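Local coordinates for protein GTN Reductase (Agrobacterium tumefaciens, PDB 4JIP) that binds FMN in a barrel of the Old Yellow Enzyme type and is probably a flavin-dependent oxidoreductase that reduces glyceryl trinitrate, at residues Val95-His100 with Glu176-Asn181; Asn181-Glu186 with Pro236-Phe241. All coordinates share one frame; numbering follows the deposited sequence.

Contact 1. Residues Val95-His100 with Glu176-Asn181. With FMN (flavin mononucleotide), chain B; HBA (p-hydroxybenzaldehyde), chain C.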
# COMPACT_ATOMS: atom_id res chain seq x y z
N VAL A 95 -8.42 4.63 -4.54
CA VAL A 95 -8.41 4.34 -3.11
C VAL A 95 -7.13 4.85 -2.48
O VAL A 95 -6.06 4.80 -3.09
CB VAL A 95 -8.56 2.83 -2.79
CG1 VAL A 95 -9.98 2.36 -3.04
CG2 VAL A 95 -7.56 2.00 -3.61
N ALA A 96 -7.25 5.36 -1.26
CA ALA A 96 -6.10 5.89 -0.52
C ALA A 96 -5.41 4.77 0.25
O ALA A 96 -6.07 4.05 1.01
CB ALA A 96 -6.56 6.98 0.43
N GLN A 97 -4.10 4.62 0.08
CA GLN A 97 -3.37 3.63 0.87
C GLN A 97 -2.99 4.22 2.22
O GLN A 97 -1.93 4.84 2.36
CB GLN A 97 -2.12 3.10 0.14
CG GLN A 97 -1.44 1.95 0.90
CD GLN A 97 -0.09 1.52 0.32
OE1 GLN A 97 0.76 2.34 -0.00
NE2 GLN A 97 0.10 0.20 0.21
N ILE A 98 -3.86 4.04 3.22
CA ILE A 98 -3.61 4.59 4.55
C ILE A 98 -2.45 3.87 5.26
O ILE A 98 -2.42 2.65 5.38
CB ILE A 98 -4.87 4.64 5.44
CG1 ILE A 98 -5.43 3.24 5.71
CG2 ILE A 98 -5.93 5.54 4.80
CD1 ILE A 98 -6.60 3.24 6.67
N TRP A 99 -1.51 4.67 5.73
CA TRP A 99 -0.18 4.18 6.03
C TRP A 99 0.26 4.48 7.47
O TRP A 99 -0.07 5.52 8.03
CB TRP A 99 0.79 4.86 5.05
CG TRP A 99 2.10 4.18 4.86
CD1 TRP A 99 2.46 2.95 5.29
CD2 TRP A 99 3.23 4.72 4.17
NE1 TRP A 99 3.75 2.67 4.91
CE2 TRP A 99 4.25 3.74 4.22
CE3 TRP A 99 3.49 5.93 3.51
CZ2 TRP A 99 5.50 3.94 3.64
CZ3 TRP A 99 4.74 6.11 2.92
CH2 TRP A 99 5.73 5.12 3.00
N HIS A 100 1.00 3.56 8.07
CA HIS A 100 1.79 3.88 9.24
C HIS A 100 3.08 3.09 9.14
O HIS A 100 3.08 1.85 9.13
CB HIS A 100 1.06 3.57 10.55
CG HIS A 100 1.69 4.20 11.75
ND1 HIS A 100 3.03 4.05 12.06
CD2 HIS A 100 1.16 4.98 12.73
CE1 HIS A 100 3.30 4.72 13.17
NE2 HIS A 100 2.19 5.29 13.60
N GLU A 176 -7.08 1.34 0.92
CA GLU A 176 -6.29 0.14 1.03
C GLU A 176 -5.46 0.26 2.29
O GLU A 176 -4.64 1.18 2.40
CB GLU A 176 -5.36 -0.01 -0.16
CG GLU A 176 -4.34 -1.13 0.00
CD GLU A 176 -3.57 -1.42 -1.27
OE1 GLU A 176 -4.18 -1.84 -2.27
OE2 GLU A 176 -2.33 -1.23 -1.27
N ILE A 177 -5.66 -0.63 3.25
CA ILE A 177 -4.83 -0.64 4.44
C ILE A 177 -3.45 -1.18 4.11
O ILE A 177 -3.31 -2.33 3.71
CB ILE A 177 -5.45 -1.50 5.56
CG1 ILE A 177 -6.75 -0.87 6.08
CG2 ILE A 177 -4.45 -1.65 6.70
CD1 ILE A 177 -7.58 -1.82 6.93
N HIS A 178 -2.43 -0.34 4.28
CA HIS A 178 -1.06 -0.78 4.05
C HIS A 178 -0.59 -1.69 5.20
O HIS A 178 -0.28 -1.23 6.30
CB HIS A 178 -0.11 0.42 3.88
CG HIS A 178 1.22 0.07 3.29
ND1 HIS A 178 1.69 -1.23 3.22
CD2 HIS A 178 2.18 0.85 2.73
CE1 HIS A 178 2.88 -1.23 2.65
NE2 HIS A 178 3.20 0.01 2.34
N ALA A 179 -0.55 -2.99 4.93
CA ALA A 179 -0.13 -3.99 5.90
C ALA A 179 1.07 -4.76 5.35
O ALA A 179 1.33 -5.90 5.74
CB ALA A 179 -1.28 -4.95 6.23
N ALA A 180 1.80 -4.12 4.45
CA ALA A 180 2.84 -4.83 3.72
C ALA A 180 4.21 -4.19 3.91
O ALA A 180 4.35 -3.21 4.64
CB ALA A 180 2.47 -4.88 2.24
N ASN A 181 5.21 -4.78 3.26
CA ASN A 181 6.52 -4.17 3.10
C ASN A 181 7.24 -3.73 4.38
O ASN A 181 7.93 -2.71 4.41
CB ASN A 181 6.43 -3.02 2.08
CG ASN A 181 5.94 -3.50 0.72
OD1 ASN A 181 6.13 -4.67 0.35
ND2 ASN A 181 5.30 -2.60 -0.03
N1 FMN B . 4.30 -0.08 -2.28
C2 FMN B . 3.40 0.33 -1.31
O2 FMN B . 2.66 -0.48 -0.75
N3 FMN B . 3.37 1.65 -0.91
C4 FMN B . 4.18 2.57 -1.54
O4 FMN B . 4.14 3.75 -1.19
C4A FMN B . 5.10 2.16 -2.49
N5 FMN B . 5.98 3.05 -3.06
C5A FMN B . 6.81 2.68 -4.11
C6 FMN B . 7.55 3.64 -4.80
C7 FMN B . 8.35 3.27 -5.87
C7M FMN B . 9.16 4.31 -6.58
C8 FMN B . 8.40 1.94 -6.27
C8M FMN B . 9.27 1.52 -7.42
C9 FMN B . 7.65 0.98 -5.59
C9A FMN B . 6.84 1.35 -4.52
N10 FMN B . 6.04 0.42 -3.86
C10 FMN B . 5.15 0.83 -2.88
C1' FMN B . 5.99 -1.01 -4.33
C2' FMN B . 5.10 -1.18 -5.57
O2' FMN B . 3.76 -0.92 -5.24
C3' FMN B . 5.22 -2.59 -6.14
O3' FMN B . 5.00 -3.51 -5.10
C4' FMN B . 6.59 -2.83 -6.77
O4' FMN B . 6.90 -1.71 -7.59
C5' FMN B . 6.62 -4.10 -7.63
O5' FMN B . 5.69 -3.93 -8.67
P FMN B . 6.14 -3.76 -10.21
O1P FMN B . 4.87 -3.72 -11.02
O2P FMN B . 6.92 -2.48 -10.37
O3P FMN B . 6.99 -4.94 -10.62
C1' HBA C . 9.54 2.72 -1.69
O1' HBA C . 9.81 3.91 -1.54
C1 HBA C . 8.41 2.06 -0.96
C2 HBA C . 7.62 2.75 -0.05
C3 HBA C . 6.58 2.09 0.59
C4 HBA C . 6.32 0.76 0.33
C5 HBA C . 7.11 0.07 -0.58
C6 HBA C . 8.14 0.73 -1.22
O4 HBA C . 5.29 0.10 0.98
O HOH W 1 -1.15 1.22 7.36
O HOH W 2 1.53 -0.65 8.33
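Gln-97 lays its terminal amide over one face of the His-178 imidazole, the two planes only 9° apart, with NE2 3.3 Å from CG of His-178. Its CG stands anti to the backbone N (chi1 -174°) and the extended chain carries the amide out to the flavin. There it bonds twice to the pyrimidine edge: NE2 donates to O2 of FMN at 2.8 Å, nearly straight at 170°, and OE1 accepts from N3 of FMN. Trp-99 lies alongside His-178 too, the rings near parallel but slid apart, NE1 of Trp-99 3.2 Å from CD2 of His-178. The imidazole points NE2 at the phenol oxygen O4 of p-hydroxybenzaldehyde, though the 2.5 Å between them is doubtfully short. ND1 of His-178 accepts from Ala-180 N at 3.1 Å, which leaves NE2 as the donor. Asn-181 ND2 also donates to O4, at 2.9 Å, and two N-H groups on the phenol oxygen would probably favour phenolate. Underneath, the backbones join through Glu-176 N to Ala-96 O and His-178 N to Ile-98 O. A His/Asn pair from the fourth barrel strand and the loop after it, holding a phenol oxygen over FMN, is typical of the Old Yellow Enzyme active site.

Contact 2. Residues Asn181-Glu186 with Pro236-Phe241; sequences NGYLIE and PANDIF. With HBA (p-hydroxybenzaldehyde), chain C; FMN (flavin mononucleotide), chain B.
Ala-237 sets its methyl against the turn at Asn-181, CB to CB 4.1 Å, behind the side chain whose amide reaches the ligand phenol; Thr-271 holds OD1 of that amide. Next along, Asn-238 makes the direct hydrogen bond of the contact. Its ND2 donates to Asn-181 O at 2.8 Å and 167°, with the acceptor lying in the amide plane and the approach nearly along the C=O axis. The same amide also passes the phenol end of Tyr-183, their planes 59° apart. OH of Tyr-183 is hydrogen-bonded to Tyr-65, while CE2 of Tyr-183 brings its ring edge to within 3.1 Å of O4 of p-hydroxybenzaldehyde. This is the C-terminal mouth of the TIM barrel, where the loop after strand 227-231 packs on the turn leading from strand 174-178 into helix 184-189. The backbone of Asn-238 contributes as well: water 3 donates to its O and to Gly-182 O, bridging the two loops. Beyond the exposed Asp-239, Ile-240 turns back in and puts CD1 3.6 Å from Gly-182 CA, a close fit against a residue with no side chain and a positive phi of 71°. CG2 of Ile-240 rests 3.5 Å from OE2 of Glu-186, the oxygen that takes the Gly-182 N-H from above the carboxylate plane at 2.7 Å; OE1 of Glu-186 is engaged by Lys-190 and Ser-232.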
# COMPACT_ATOMS: atom_id res chain seq x y z
N ASN A 181 5.21 -4.78 3.26
CA ASN A 181 6.52 -4.17 3.10
C ASN A 181 7.24 -3.73 4.38
O ASN A 181 7.93 -2.71 4.41
CB ASN A 181 6.43 -3.02 2.08
CG ASN A 181 5.94 -3.50 0.72
OD1 ASN A 181 6.13 -4.67 0.35
ND2 ASN A 181 5.30 -2.60 -0.03
N GLY A 182 7.08 -4.51 5.45
CA GLY A 182 7.81 -4.25 6.68
C GLY A 182 7.40 -3.02 7.47
O GLY A 182 8.16 -2.55 8.32
N TYR A 183 6.21 -2.48 7.21
CA TYR A 183 5.74 -1.33 7.98
C TYR A 183 5.03 -1.75 9.27
O TYR A 183 5.09 -2.93 9.63
CB TYR A 183 4.93 -0.37 7.11
CG TYR A 183 5.81 0.20 6.04
CD1 TYR A 183 6.79 1.13 6.35
CD2 TYR A 183 5.73 -0.25 4.73
CE1 TYR A 183 7.63 1.63 5.37
CE2 TYR A 183 6.56 0.24 3.75
CZ TYR A 183 7.51 1.17 4.08
OH TYR A 183 8.34 1.66 3.10
N LEU A 184 4.40 -0.81 9.96
CA LEU A 184 3.90 -1.03 11.33
C LEU A 184 3.12 -2.33 11.51
O LEU A 184 3.45 -3.14 12.39
CB LEU A 184 3.03 0.13 11.81
CG LEU A 184 2.48 -0.09 13.23
CD1 LEU A 184 3.63 -0.22 14.23
CD2 LEU A 184 1.52 1.01 13.63
N ILE A 185 2.08 -2.51 10.71
CA ILE A 185 1.19 -3.66 10.85
C ILE A 185 1.96 -4.96 10.67
O ILE A 185 1.75 -5.92 11.41
CB ILE A 185 0.01 -3.59 9.87
CG1 ILE A 185 -0.86 -2.36 10.17
CG2 ILE A 185 -0.81 -4.87 9.94
CD1 ILE A 185 -2.01 -2.17 9.21
N GLU A 186 2.87 -4.97 9.70
CA GLU A 186 3.69 -6.15 9.46
C GLU A 186 4.68 -6.38 10.59
O GLU A 186 5.05 -7.51 10.88
CB GLU A 186 4.43 -6.05 8.12
CG GLU A 186 4.38 -7.38 7.37
CD GLU A 186 5.16 -7.38 6.07
OE1 GLU A 186 4.59 -7.77 5.03
OE2 GLU A 186 6.36 -7.03 6.08
N PRO A 236 11.28 -9.16 1.94
CA PRO A 236 12.42 -8.79 2.79
C PRO A 236 12.52 -7.28 2.96
O PRO A 236 13.43 -6.82 3.65
CB PRO A 236 13.61 -9.29 1.98
CG PRO A 236 13.16 -9.09 0.55
CD PRO A 236 11.69 -9.42 0.55
N ALA A 237 11.61 -6.54 2.31
CA ALA A 237 11.56 -5.08 2.41
C ALA A 237 11.68 -4.61 3.85
O ALA A 237 11.02 -5.15 4.74
CB ALA A 237 10.24 -4.54 1.80
N ASN A 238 12.55 -3.62 4.06
CA ASN A 238 12.74 -3.00 5.36
C ASN A 238 13.15 -3.97 6.47
O ASN A 238 12.66 -3.90 7.61
CB ASN A 238 11.50 -2.19 5.73
CG ASN A 238 11.29 -1.00 4.80
OD1 ASN A 238 12.17 -0.14 4.69
ND2 ASN A 238 10.16 -0.97 4.10
N ASP A 239 14.05 -4.90 6.11
CA ASP A 239 14.81 -5.69 7.08
C ASP A 239 13.94 -6.64 7.89
O ASP A 239 14.35 -7.10 8.96
CB ASP A 239 15.60 -4.76 8.01
CG ASP A 239 16.81 -5.43 8.64
OD1 ASP A 239 17.36 -6.37 8.04
OD2 ASP A 239 17.22 -5.00 9.74
N ILE A 240 12.75 -6.94 7.38
CA ILE A 240 11.80 -7.79 8.07
C ILE A 240 11.96 -9.26 7.65
O ILE A 240 12.41 -9.55 6.53
CB ILE A 240 10.34 -7.29 7.87
CG1 ILE A 240 9.43 -7.75 9.01
CG2 ILE A 240 9.81 -7.67 6.50
CD1 ILE A 240 8.20 -6.88 9.18
N PHE A 241 11.58 -10.17 8.56
CA PHE A 241 11.70 -11.62 8.34
C PHE A 241 10.69 -12.44 9.16
O PHE A 241 10.41 -12.12 10.31
CB PHE A 241 13.12 -12.10 8.66
CG PHE A 241 13.30 -13.60 8.58
CD1 PHE A 241 13.57 -14.22 7.36
CD2 PHE A 241 13.20 -14.39 9.73
CE1 PHE A 241 13.74 -15.59 7.28
CE2 PHE A 241 13.37 -15.77 9.66
CZ PHE A 241 13.64 -16.37 8.43
C1' HBA C . 9.54 2.72 -1.69
O1' HBA C . 9.81 3.91 -1.54
C1 HBA C . 8.41 2.06 -0.96
C2 HBA C . 7.62 2.75 -0.05
C3 HBA C . 6.58 2.09 0.59
C4 HBA C . 6.32 0.76 0.33
C5 HBA C . 7.11 0.07 -0.58
C6 HBA C . 8.14 0.73 -1.22
O4 HBA C . 5.29 0.10 0.98
N1 FMN B . 4.30 -0.08 -2.28
C2 FMN B . 3.40 0.33 -1.31
O2 FMN B . 2.66 -0.48 -0.75
N3 FMN B . 3.37 1.65 -0.91
C4 FMN B . 4.18 2.57 -1.54
O4 FMN B . 4.14 3.75 -1.19
C4A FMN B . 5.10 2.16 -2.49
N5 FMN B . 5.98 3.05 -3.06
C5A FMN B . 6.81 2.68 -4.11
C6 FMN B . 7.55 3.64 -4.80
C7 FMN B . 8.35 3.27 -5.87
C7M FMN B . 9.16 4.31 -6.58
C8 FMN B . 8.40 1.94 -6.27
C8M FMN B . 9.27 1.52 -7.42
C9 FMN B . 7.65 0.98 -5.59
C9A FMN B . 6.84 1.35 -4.52
N10 FMN B . 6.04 0.42 -3.86
C10 FMN B . 5.15 0.83 -2.88
C1' FMN B . 5.99 -1.01 -4.33
C2' FMN B . 5.10 -1.18 -5.57
O2' FMN B . 3.76 -0.92 -5.24
C3' FMN B . 5.22 -2.59 -6.14
O3' FMN B . 5.00 -3.51 -5.10
C4' FMN B . 6.59 -2.83 -6.77
O4' FMN B . 6.90 -1.71 -7.59
C5' FMN B . 6.62 -4.10 -7.63
O5' FMN B . 5.69 -3.93 -8.67
P FMN B . 6.14 -3.76 -10.21
O1P FMN B . 4.87 -3.72 -11.02
O2P FMN B . 6.92 -2.48 -10.37
O3P FMN B . 6.99 -4.94 -10.62
O HOH W 3 10.49 -3.42 9.44

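How the contacts relate
From the N terminus, strand 94-99 comes first, and contact 1 joins it to its barrel neighbour, strand 174-178, closing a loop of 75 residues that includes helix 150-169. Contact 2 then starts at Asn-181, the residue both share, and closes a second loop of 49 residues, through helix 184-189, helix 204-222 and strand 227-231, at 236-241. The two loops are in series, neither nested nor crossed, with contact centres about 13 Å apart. They also touch directly: Trp-99 and His-178 meet the Tyr-183 ring, and His-100 O probably accepts from Leu-184 N. Together they tie strands 94-99 and 174-178 to the loop after strand 227-231 at the C-terminal mouth of the barrel.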